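Side-chain contacts in MMACHC-like protein (Caenorhabditis elegans, PDB 5UJC), which binds cobalamin (vitamin B12) and probably strips its upper ligand by flavin-dependent reduction of cyanocobalamin or glutathione-dependent removal of alkyl groups: residues M78-S82 with F83-C87; M134-C137 with G138-G142; L219-F222 with N223-K227. One frame throughout, in Å; residues are numbered along the deposited sequence.

Two of the three contacts line the cobalamin pocket and one lies far from it. Contact 2 (134-142) and contact 3 (219-227) stand with their centres 21 Å apart and their nearest atoms about 5 Å apart; they do not touch, and both border the bound co-methylcobalamin. The side chain of Gln135 in contact 2 is about 3 Å from the co-methylcobalamin, and so is the side chain of Asn223 in contact 3. The side chain of Phe222 comes to about 5 Å from that of Gln135. Contact 1 (78-87) is a helix-to-helix corner, its centre 38 Å from that of contact 2 and 35 Å from that of contact 3.

Contact 1: residues M78-S82 with F83-C87; sequences MDFGS and FDEVC
Ser82 OG takes the backbone N-H of Glu85 in a bond of 3.1 Å, with an N-H...O angle of 155°. This is an N-cap: Ser82 stands just ahead of helix 83-89 and supplies an acceptor to the first turn. A chi1 of 71° sets OG between its own backbone N and carbonyl carbon, turned to the open helix start, where it also lies 3.4 Å from Glu85 CB. The carbonyl of the same residue works one step further on, Ser82 O accepting from Val86 N at 3.1 Å, so both oxygens of one residue tie down consecutive amides. With an alanine here OG is gone, and the Glu85 N-H is likely to be left without its capping acceptor, the first turn less firmly set.

The apolar half of the corner belongs to Phe80, at the end of helix 62-80. In the conformer of Val86 given, one of two deposited, Phe80 CB meets Val86 CG2 at 3.8 Å. Glu85 CG lies 4.0 Å from Phe80 CD1, coming at the ring obliquely; the side chains of Phe80 and Glu85 cross at about a right angle. Glu85 CG is anti to the backbone N (chi1 -167°), and a bend at chi2 then takes its carboxylate away. Gly81 makes the turn between the helices with a positive phi, at which a CB would run into the preceding carbonyl oxygen.

Beyond the corner, Phe83 packs on helix 257-265, meeting the ring of Trp257, and Asp84 pairs with Arg261 in a salt bridge. The chemistry is thus that of a capped helix start: a serine oxygen satisfies an early amide just after the chain has turned at a glycine.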
ATOM      1  N   MET A  78     -26.679  -5.710  -0.140  1.00 16.25           N
ATOM      2  CA  MET A  78     -27.966  -5.524  -0.831  1.00 18.45           C
ATOM      3  C   MET A  78     -28.085  -6.488  -2.022  1.00 19.40           C
ATOM      4  O   MET A  78     -29.118  -7.167  -2.191  1.00 20.62           O
ATOM      5  CB  MET A  78     -28.116  -4.079  -1.297  1.00 20.05           C
ATOM      6  CG  MET A  78     -29.412  -3.792  -2.075  1.00 22.77           C
ATOM      7  SD  MET A  78     -30.890  -4.151  -1.105  1.00 26.28           S
ATOM      8  CE  MET A  78     -30.979  -2.684  -0.086  1.00 27.21           C
ATOM      9  N   ASP A  79     -27.012  -6.602  -2.802  1.00 16.26           N
ATOM     10  CA  ASP A  79     -27.010  -7.434  -4.009  1.00 16.78           C
ATOM     11  C   ASP A  79     -27.214  -8.925  -3.691  1.00 15.53           C
ATOM     12  O   ASP A  79     -27.991  -9.634  -4.367  1.00 19.02           O
ATOM     13  CB  ASP A  79     -25.697  -7.280  -4.772  1.00 18.47           C
ATOM     14  CG  ASP A  79     -25.487  -5.869  -5.357  1.00 21.85           C
ATOM     15  OD1 ASP A  79     -26.444  -5.086  -5.435  1.00 22.97           O
ATOM     16  OD2 ASP A  79     -24.321  -5.554  -5.737  1.00 26.34           O
ATOM     17  N   PHE A  80     -26.474  -9.412  -2.701  1.00 14.84           N
ATOM     18  CA  PHE A  80     -26.530 -10.846  -2.325  1.00 15.48           C
ATOM     19  C   PHE A  80     -27.748 -11.174  -1.451  1.00 17.99           C
ATOM     20  O   PHE A  80     -28.180 -12.343  -1.385  1.00 21.79           O
ATOM     21  CB  PHE A  80     -25.242 -11.262  -1.613  1.00 15.48           C
ATOM     22  CG  PHE A  80     -24.105 -11.572  -2.544  1.00 15.22           C
ATOM     23  CD1 PHE A  80     -24.058 -12.800  -3.214  1.00 18.40           C
ATOM     24  CD2 PHE A  80     -23.072 -10.671  -2.740  1.00 16.73           C
ATOM     25  CE1 PHE A  80     -23.036 -13.099  -4.078  1.00 19.15           C
ATOM     26  CE2 PHE A  80     -22.032 -10.975  -3.605  1.00 18.41           C
ATOM     27  CZ  PHE A  80     -22.018 -12.194  -4.279  1.00 19.81           C
ATOM     28  N   GLY A  81     -28.302 -10.150  -0.788  1.00 17.05           N
ATOM     29  CA  GLY A  81     -29.574 -10.285  -0.046  1.00 18.07           C
ATOM     30  C   GLY A  81     -29.431 -10.310   1.468  1.00 15.98           C
ATOM     31  O   GLY A  81     -30.401 -10.059   2.184  1.00 18.46           O
ATOM     32  N   SER A  82     -28.246 -10.667   1.958  1.00 15.55           N
ATOM     33  CA  SER A  82     -27.981 -10.709   3.393  1.00 14.50           C
ATOM     34  C   SER A  82     -26.496 -10.696   3.633  1.00 14.17           C
ATOM     35  O   SER A  82     -25.700 -11.082   2.750  1.00 13.81           O
ATOM     36  CB  SER A  82     -28.579 -11.973   4.024  1.00 16.25           C
ATOM     37  OG  SER A  82     -27.848 -13.137   3.641  1.00 17.21           O
ATOM     38  N   PHE A  83     -26.114 -10.293   4.837  1.00 13.27           N
ATOM     39  CA  PHE A  83     -24.737 -10.318   5.224  1.00 15.62           C
ATOM     40  C   PHE A  83     -24.166 -11.751   5.196  1.00 15.42           C
ATOM     41  O   PHE A  83     -23.030 -11.979   4.740  1.00 15.19           O
ATOM     42  CB  PHE A  83     -24.562  -9.674   6.609  1.00 17.92           C
ATOM     43  CG  PHE A  83     -23.139  -9.607   7.065  1.00 20.31           C
ATOM     44  CD1 PHE A  83     -22.251  -8.741   6.461  1.00 22.50           C
ATOM     45  CD2 PHE A  83     -22.697 -10.412   8.059  1.00 24.19           C
ATOM     46  CE1 PHE A  83     -20.957  -8.674   6.869  1.00 23.40           C
ATOM     47  CE2 PHE A  83     -21.399 -10.336   8.500  1.00 25.32           C
ATOM     48  CZ  PHE A  83     -20.532  -9.465   7.903  1.00 23.80           C
ATOM     49  N   ASP A  84     -24.920 -12.716   5.701  1.00 15.61           N
ATOM     50  CA  ASP A  84     -24.410 -14.086   5.742  1.00 18.19           C
ATOM     51  C   ASP A  84     -24.113 -14.603   4.318  1.00 14.93           C
ATOM     52  O   ASP A  84     -23.129 -15.280   4.096  1.00 16.51           O
ATOM     53  CB  ASP A  84     -25.388 -15.018   6.452  1.00 21.77           C
ATOM     54  CG  ASP A  84     -25.404 -14.827   7.969  1.00 24.39           C
ATOM     55  OD1 ASP A  84     -24.436 -14.274   8.540  1.00 27.97           O
ATOM     56  OD2 ASP A  84     -26.384 -15.244   8.592  1.00 30.22           O
ATOM     57  N   GLU A  85     -24.933 -14.208   3.347  1.00 14.46           N
ATOM     58  CA  GLU A  85     -24.681 -14.600   1.961  1.00 14.90           C
ATOM     59  C   GLU A  85     -23.425 -13.954   1.377  1.00 14.22           C
ATOM     60  O   GLU A  85     -22.647 -14.617   0.720  1.00 14.27           O
ATOM     61  CB  GLU A  85     -25.894 -14.314   1.063  1.00 17.76           C
ATOM     62  CG  GLU A  85     -25.817 -14.988  -0.318  1.00 22.03           C
ATOM     63  CD  GLU A  85     -25.787 -16.530  -0.254  1.00 29.27           C
ATOM     64  OE1 GLU A  85     -26.138 -17.106   0.810  1.00 33.36           O
ATOM     65  OE2 GLU A  85     -25.434 -17.165  -1.284  1.00 35.90           O
ATOM     66  N   VAL A  86     -23.227 -12.677   1.650  0.60 13.08           N
ATOM     67  CA  VAL A  86     -22.022 -12.014   1.181  0.60 13.70           C
ATOM     68  C   VAL A  86     -20.797 -12.712   1.747  0.60 13.61           C
ATOM     69  O   VAL A  86     -19.818 -12.949   1.037  0.60 13.58           O
ATOM     70  CB  VAL A  86     -21.941 -10.542   1.604  0.60 16.94           C
ATOM     71  CG1 VAL A  86     -20.717  -9.897   0.965  0.60 19.47           C
ATOM     72  CG2 VAL A  86     -23.154  -9.792   1.198  0.60 20.40           C
ATOM     73  N   CYS A  87     -20.835 -12.996   3.041  1.00 13.12           N
ATOM     74  CA  CYS A  87     -19.694 -13.667   3.715  0.74 15.53           C
ATOM     75  C   CYS A  87     -19.368 -14.994   3.077  1.00 15.47           C
ATOM     76  O   CYS A  87     -18.187 -15.314   2.878  1.00 18.92           O
ATOM     77  CB  CYS A  87     -19.990 -13.884   5.186  0.74 19.31           C
ATOM     78  SG  CYS A  87     -20.019 -12.371   6.116  0.74 20.96           S
TER

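Contact 2: residues M134-C137 with G138-G142; sequences MQTC and GHVAG
Helix 134-140 is one wall of the cobalamin pocket, and its last turn ends in a Schellman motif at Gly142. Along it Met134 O takes the N-H of Gly138 at 2.8 Å, and Gln135 O takes that of His139. The bond from Val140 N to Thr136 O is the straightest of the set, with an N-H...O angle of 174°. His139 N also makes a weak second bond to Thr136 O. The final turn closes with Ala141 N on Cys137 O and Gly142 N on His139 O, and Gly142 then leaves the helix with positive phi.

Side chains meet backbone oxygens more than one another here. Val140 straddles Thr136 O with both methyls, CG1 and CG2 each 3.5 Å from it, because CG1 lies anti to the carbonyl carbon (chi1 -56°) and CG2 falls between the backbone N and that carbon. His139 CB rests 3.6 Å from Gln135 O, and its CG is anti to the backbone N (chi1 -166°), carrying the imidazole away from the preceding turn; there ND1 accepts from Tyr146 N, and the ring meets Phe145 edge-to-face. Ala141 CB sits 3.2 Å from Cys137 O.

At the ligand, Gln135 NE2 and Met134 N both hydrogen-bond to co-methylcobalamin, and NE2 has a second acceptor in Gly173 O. Around the helix, Met134 packs on Phe186 and Val189 of strand 185-196, Thr136 faces helix 32-39 at Tyr35, Ala38 and Val39, and Cys137, Val140 and Ala141 lie against Phe30 of strand 25-31.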
ATOM      1  N   MET A 134       7.111  -2.677  -2.688  1.00  8.50           N
ATOM      2  CA  MET A 134       6.339  -1.445  -2.533  1.00  8.65           C
ATOM      3  C   MET A 134       6.976  -0.395  -1.646  1.00  8.07           C
ATOM      4  O   MET A 134       6.864   0.806  -1.913  1.00  9.13           O
ATOM      5  CB  MET A 134       4.954  -1.775  -1.990  1.00  9.27           C
ATOM      6  CG  MET A 134       4.093  -2.487  -2.951  1.00  9.36           C
ATOM      7  SD  MET A 134       3.745  -1.491  -4.395  1.00 11.25           S
ATOM      8  CE  MET A 134       2.567  -2.521  -5.231  1.00 11.21           C
ATOM      9  N   GLN A 135       7.665  -0.829  -0.595  1.00  7.97           N
ATOM     10  CA  GLN A 135       8.320   0.144   0.294  1.00  8.17           C
ATOM     11  C   GLN A 135       9.461   0.848  -0.416  1.00  7.97           C
ATOM     12  O   GLN A 135       9.691   2.044  -0.222  1.00  9.09           O
ATOM     13  CB  GLN A 135       8.794  -0.521   1.587  1.00  9.45           C
ATOM     14  CG  GLN A 135       7.631  -1.094   2.386  1.00  9.09           C
ATOM     15  CD  GLN A 135       8.060  -2.192   3.309  1.00  9.17           C
ATOM     16  OE1 GLN A 135       8.682  -3.172   2.881  1.00 10.05           O
ATOM     17  NE2 GLN A 135       7.753  -2.039   4.597  1.00  9.24           N
ATOM     18  N   THR A 136      10.143   0.127  -1.298  1.00  8.37           N
ATOM     19  CA  THR A 136      11.182   0.750  -2.122  1.00  9.54           C
ATOM     20  C   THR A 136      10.552   1.753  -3.107  1.00  9.47           C
ATOM     21  O   THR A 136      11.033   2.879  -3.231  1.00  9.81           O
ATOM     22  CB  THR A 136      12.013  -0.307  -2.852  1.00  9.72           C
ATOM     23  OG1 THR A 136      12.755  -1.073  -1.886  1.00 10.53           O
ATOM     24  CG2 THR A 136      12.990   0.321  -3.818  1.00 10.59           C
ATOM     25  N   CYS A 137       9.442   1.364  -3.757  1.00  9.33           N
ATOM     26  CA  CYS A 137       8.731   2.314  -4.613  1.00 10.09           C
ATOM     27  C   CYS A 137       8.342   3.572  -3.832  1.00  9.54           C
ATOM     28  O   CYS A 137       8.475   4.671  -4.317  1.00 10.82           O
ATOM     29  CB  CYS A 137       7.455   1.707  -5.221  1.00 10.94           C
ATOM     30  SG  CYS A 137       7.735   0.377  -6.378  1.00 11.61           S
ATOM     31  N   GLY A 138       7.803   3.383  -2.637  1.00  8.25           N
ATOM     32  CA  GLY A 138       7.350   4.509  -1.843  1.00  8.74           C
ATOM     33  C   GLY A 138       8.454   5.473  -1.500  1.00  8.43           C
ATOM     34  O   GLY A 138       8.244   6.715  -1.460  1.00 10.07           O
ATOM     35  N   HIS A 139       9.637   4.932  -1.249  1.00  8.87           N
ATOM     36  CA  HIS A 139      10.774   5.775  -0.894  1.00  9.05           C
ATOM     37  C   HIS A 139      11.296   6.548  -2.130  1.00  9.82           C
ATOM     38  O   HIS A 139      11.463   7.780  -2.086  1.00 10.78           O
ATOM     39  CB  HIS A 139      11.874   4.914  -0.288  1.00  9.41           C
ATOM     40  CG  HIS A 139      12.950   5.695   0.402  1.00 10.72           C
ATOM     41  ND1 HIS A 139      12.910   5.979   1.744  1.00 10.08           N
ATOM     42  CD2 HIS A 139      14.083   6.258  -0.070  1.00 12.33           C
ATOM     43  CE1 HIS A 139      13.983   6.669   2.080  1.00 11.26           C
ATOM     44  NE2 HIS A 139      14.712   6.855   0.993  1.00 13.93           N
ATOM     45  N   VAL A 140      11.498   5.841  -3.249  1.00  9.94           N
ATOM     46  CA  VAL A 140      12.025   6.500  -4.412  1.00 11.35           C
ATOM     47  C   VAL A 140      11.026   7.479  -5.033  1.00 11.50           C
ATOM     48  O   VAL A 140      11.432   8.466  -5.663  1.00 13.04           O
ATOM     49  CB  VAL A 140      12.582   5.527  -5.471  1.00 12.68           C
ATOM     50  CG1 VAL A 140      13.654   4.611  -4.861  1.00 13.72           C
ATOM     51  CG2 VAL A 140      11.493   4.740  -6.169  1.00 14.21           C
ATOM     52  N   ALA A 141       9.731   7.252  -4.792  1.00 10.70           N
ATOM     53  CA  ALA A 141       8.685   8.185  -5.279  1.00 10.76           C
ATOM     54  C   ALA A 141       8.456   9.355  -4.324  1.00 12.33           C
ATOM     55  O   ALA A 141       7.694  10.263  -4.631  1.00 12.81           O
ATOM     56  CB  ALA A 141       7.395   7.459  -5.509  1.00 10.73           C
ATOM     57  N   GLY A 142       9.071   9.297  -3.143  1.00 11.03           N
ATOM     58  CA  GLY A 142       8.911  10.350  -2.126  1.00 12.11           C
ATOM     59  C   GLY A 142       7.639  10.245  -1.309  1.00 11.59           C
ATOM     60  O   GLY A 142       7.306  11.171  -0.577  1.00 13.39           O
TER

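Contact 3: residues L219-F222 with N223-K227; sequences LEKF and NYNWK
Residues 219-227 carry the end of helix 212-225 into a short 3-10 turn. Backbone bonds run from Asn223 N to Leu219 O and from Tyr224 N to Glu220 O, but the next is bent: Asn225 N reaches Lys221 O at 3.0 Å from above the carbonyl plane, with an N-H...O angle of only 131°. Trp226 N, though close to Lys221 O, is too badly angled to bond.

Leu219 O is gripped twice by one residue. Asn223 N and Asn223 ND2 each reach it at 3.0 Å, from opposite faces of the carbonyl plane, the side-chain bond again being bent, at 141°. With CG beside its own backbone N (chi1 -77°), the Asn223 amide folds back along the helix; ND2 also bonds to Ile172 O, and OD1 accepts from an amide nitrogen of co-methylcobalamin. The two donations by ND2 should fix the rotation of the amide and so present OD1 to the ligand.

One turn apart, Glu220 CG lies 3.9 Å from Tyr224 CE2, while Glu220 OE2 goes on to Trp159 NE1. Lys221 bends at chi2 and chi3, bringing CE to 3.9 Å from Asn225 CB before NZ meets Asp228 in a salt bridge. Phe222 O lies at the edge of the Trp226 indole, in its plane, 3.2 Å from CD1.

Leu219 and Phe222 pack on Leu174 of strand 174-176, and Phe222 also meets the ring of Phe231. On the loop side Tyr224 lies against Phe171 and Pro161, with Arg164 in a cation-pi contact, so this part of helix 212-225 packs on strand 174-176 and on loop residues that precede it in the chain.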
ATOM      1  N   LEU A 219      10.448  -0.323  14.562  1.00 11.39           N
ATOM      2  CA  LEU A 219      10.614  -1.554  13.837  1.00 11.38           C
ATOM      3  C   LEU A 219      10.316  -2.783  14.700  1.00 11.79           C
ATOM      4  O   LEU A 219       9.740  -3.773  14.203  1.00 11.88           O
ATOM      5  CB  LEU A 219      12.011  -1.644  13.212  1.00 11.72           C
ATOM      6  CG  LEU A 219      12.275  -0.671  12.056  1.00 14.09           C
ATOM      7  CD1 LEU A 219      13.721  -0.654  11.641  1.00 15.60           C
ATOM      8  CD2 LEU A 219      11.405  -0.998  10.900  1.00 17.04           C
ATOM      9  N   GLU A 220      10.680  -2.730  15.976  1.00 11.96           N
ATOM     10  CA  GLU A 220      10.304  -3.792  16.914  1.00 12.30           C
ATOM     11  C   GLU A 220       8.784  -3.855  17.120  1.00 11.87           C
ATOM     12  O   GLU A 220       8.212  -4.928  17.123  1.00 13.92           O
ATOM     13  CB  GLU A 220      11.030  -3.632  18.241  1.00 14.13           C
ATOM     14  CG  GLU A 220      12.546  -3.900  18.110  1.00 15.68           C
ATOM     15  CD  GLU A 220      13.318  -3.803  19.408  1.00 23.69           C
ATOM     16  OE1 GLU A 220      12.695  -3.777  20.477  1.00 32.29           O
ATOM     17  OE2 GLU A 220      14.578  -3.789  19.354  1.00 27.90           O
ATOM     18  N   LYS A 221       8.141  -2.706  17.282  1.00 11.48           N
ATOM     19  CA  LYS A 221       6.681  -2.681  17.472  1.00 13.10           C
ATOM     20  C   LYS A 221       5.976  -3.256  16.245  1.00 11.99           C
ATOM     21  O   LYS A 221       4.976  -3.959  16.353  1.00 12.85           O
ATOM     22  CB  LYS A 221       6.186  -1.259  17.745  1.00 14.06           C
ATOM     23  CG  LYS A 221       6.446  -0.748  19.170  1.00 17.96           C
ATOM     24  CD  LYS A 221       5.576  -1.458  20.230  1.00 23.38           C
ATOM     25  CE  LYS A 221       4.079  -1.524  19.863  1.00 28.95           C
ATOM     26  NZ  LYS A 221       3.194  -1.915  21.009  1.00 31.84           N
ATOM     27  N   PHE A 222       6.513  -2.958  15.078  1.00 10.67           N
ATOM     28  CA  PHE A 222       5.956  -3.468  13.819  1.00 10.28           C
ATOM     29  C   PHE A 222       6.126  -4.995  13.725  1.00 11.54           C
ATOM     30  O   PHE A 222       5.169  -5.724  13.495  1.00 14.30           O
ATOM     31  CB  PHE A 222       6.637  -2.762  12.644  1.00 10.39           C
ATOM     32  CG  PHE A 222       6.173  -3.221  11.273  1.00 10.52           C
ATOM     33  CD1 PHE A 222       4.819  -3.248  10.943  1.00 10.30           C
ATOM     34  CD2 PHE A 222       7.104  -3.572  10.293  1.00 10.56           C
ATOM     35  CE1 PHE A 222       4.420  -3.623   9.683  1.00 10.68           C
ATOM     36  CE2 PHE A 222       6.690  -3.942   9.034  1.00 10.63           C
ATOM     37  CZ  PHE A 222       5.353  -3.950   8.728  1.00 11.45           C
ATOM     38  N   ASN A 223       7.345  -5.474  13.876  1.00 10.86           N
ATOM     39  CA  ASN A 223       7.603  -6.894  13.666  1.00 10.88           C
ATOM     40  C   ASN A 223       7.047  -7.788  14.756  1.00 12.88           C
ATOM     41  O   ASN A 223       6.607  -8.902  14.465  1.00 14.20           O
ATOM     42  CB  ASN A 223       9.074  -7.150  13.464  1.00 11.44           C
ATOM     43  CG  ASN A 223       9.523  -6.755  12.067  1.00 10.27           C
ATOM     44  OD1 ASN A 223       9.161  -7.414  11.080  1.00 11.40           O
ATOM     45  ND2 ASN A 223      10.240  -5.631  11.963  1.00 11.23           N
ATOM     46  N   TYR A 224       7.066  -7.305  16.005  1.00 11.79           N
ATOM     47  CA  TYR A 224       6.708  -8.141  17.175  1.00 12.71           C
ATOM     48  C   TYR A 224       5.280  -7.922  17.677  1.00 13.81           C
ATOM     49  O   TYR A 224       4.743  -8.787  18.372  1.00 16.33           O
ATOM     50  CB  TYR A 224       7.676  -7.890  18.320  1.00 14.58           C
ATOM     51  CG  TYR A 224       9.143  -8.100  17.975  1.00 15.16           C
ATOM     52  CD1 TYR A 224       9.544  -9.036  17.008  1.00 16.24           C
ATOM     53  CD2 TYR A 224      10.129  -7.421  18.675  1.00 16.84           C
ATOM     54  CE1 TYR A 224      10.886  -9.251  16.735  1.00 16.37           C
ATOM     55  CE2 TYR A 224      11.460  -7.619  18.394  1.00 17.71           C
ATOM     56  CZ  TYR A 224      11.838  -8.526  17.425  1.00 16.30           C
ATOM     57  OH  TYR A 224      13.180  -8.725  17.196  1.00 21.03           O
ATOM     58  N   ASN A 225       4.668  -6.765  17.351  1.00 11.91           N
ATOM     59  CA  ASN A 225       3.420  -6.347  18.010  1.00 13.50           C
ATOM     60  C   ASN A 225       2.422  -5.709  17.052  1.00 11.63           C
ATOM     61  O   ASN A 225       1.537  -5.004  17.479  1.00 13.04           O
ATOM     62  CB  ASN A 225       3.731  -5.343  19.133  1.00 15.60           C
ATOM     63  CG  ASN A 225       4.646  -5.914  20.187  1.00 24.22           C
ATOM     64  OD1 ASN A 225       5.787  -5.490  20.327  1.00 33.76           O
ATOM     65  ND2 ASN A 225       4.183  -6.909  20.864  1.00 29.80           N
ATOM     66  N   TRP A 226       2.546  -5.996  15.755  1.00 11.15           N
ATOM     67  CA  TRP A 226       1.732  -5.315  14.768  1.00 10.24           C
ATOM     68  C   TRP A 226       0.234  -5.415  14.982  1.00 10.41           C
ATOM     69  O   TRP A 226      -0.526  -4.509  14.556  1.00 10.61           O
ATOM     70  CB  TRP A 226       2.076  -5.768  13.325  1.00 10.46           C
ATOM     71  CG  TRP A 226       1.997  -7.222  13.091  1.00 11.07           C
ATOM     72  CD1 TRP A 226       3.033  -8.124  13.143  1.00 11.02           C
ATOM     73  CD2 TRP A 226       0.849  -7.962  12.707  1.00  9.91           C
ATOM     74  NE1 TRP A 226       2.590  -9.362  12.849  1.00 12.56           N
ATOM     75  CE2 TRP A 226       1.248  -9.295  12.569  1.00 10.23           C
ATOM     76  CE3 TRP A 226      -0.490  -7.626  12.445  1.00  9.79           C
ATOM     77  CZ2 TRP A 226       0.366 -10.295  12.191  1.00 11.87           C
ATOM     78  CZ3 TRP A 226      -1.355  -8.622  12.088  1.00 11.52           C
ATOM     79  CH2 TRP A 226      -0.923  -9.931  11.934  1.00 12.19           C
ATOM     80  N   LYS A 227      -0.234  -6.490  15.612  1.00 10.67           N
ATOM     81  CA  LYS A 227      -1.692  -6.635  15.843  1.00 11.23           C
ATOM     82  C   LYS A 227      -2.261  -5.496  16.682  1.00 11.72           C
ATOM     83  O   LYS A 227      -3.446  -5.197  16.575  1.00 13.23           O
ATOM     84  CB  LYS A 227      -2.018  -7.967  16.474  1.00 13.15           C
ATOM     85  CG  LYS A 227      -1.814  -9.125  15.537  1.00 15.75           C
ATOM     86  CD  LYS A 227      -2.043 -10.448  16.212  1.00 19.95           C
ATOM     87  CE  LYS A 227      -2.003 -11.583  15.205  1.00 31.79           C
ATOM     88  NZ  LYS A 227      -2.284 -12.890  15.859  1.00 44.35           N
TER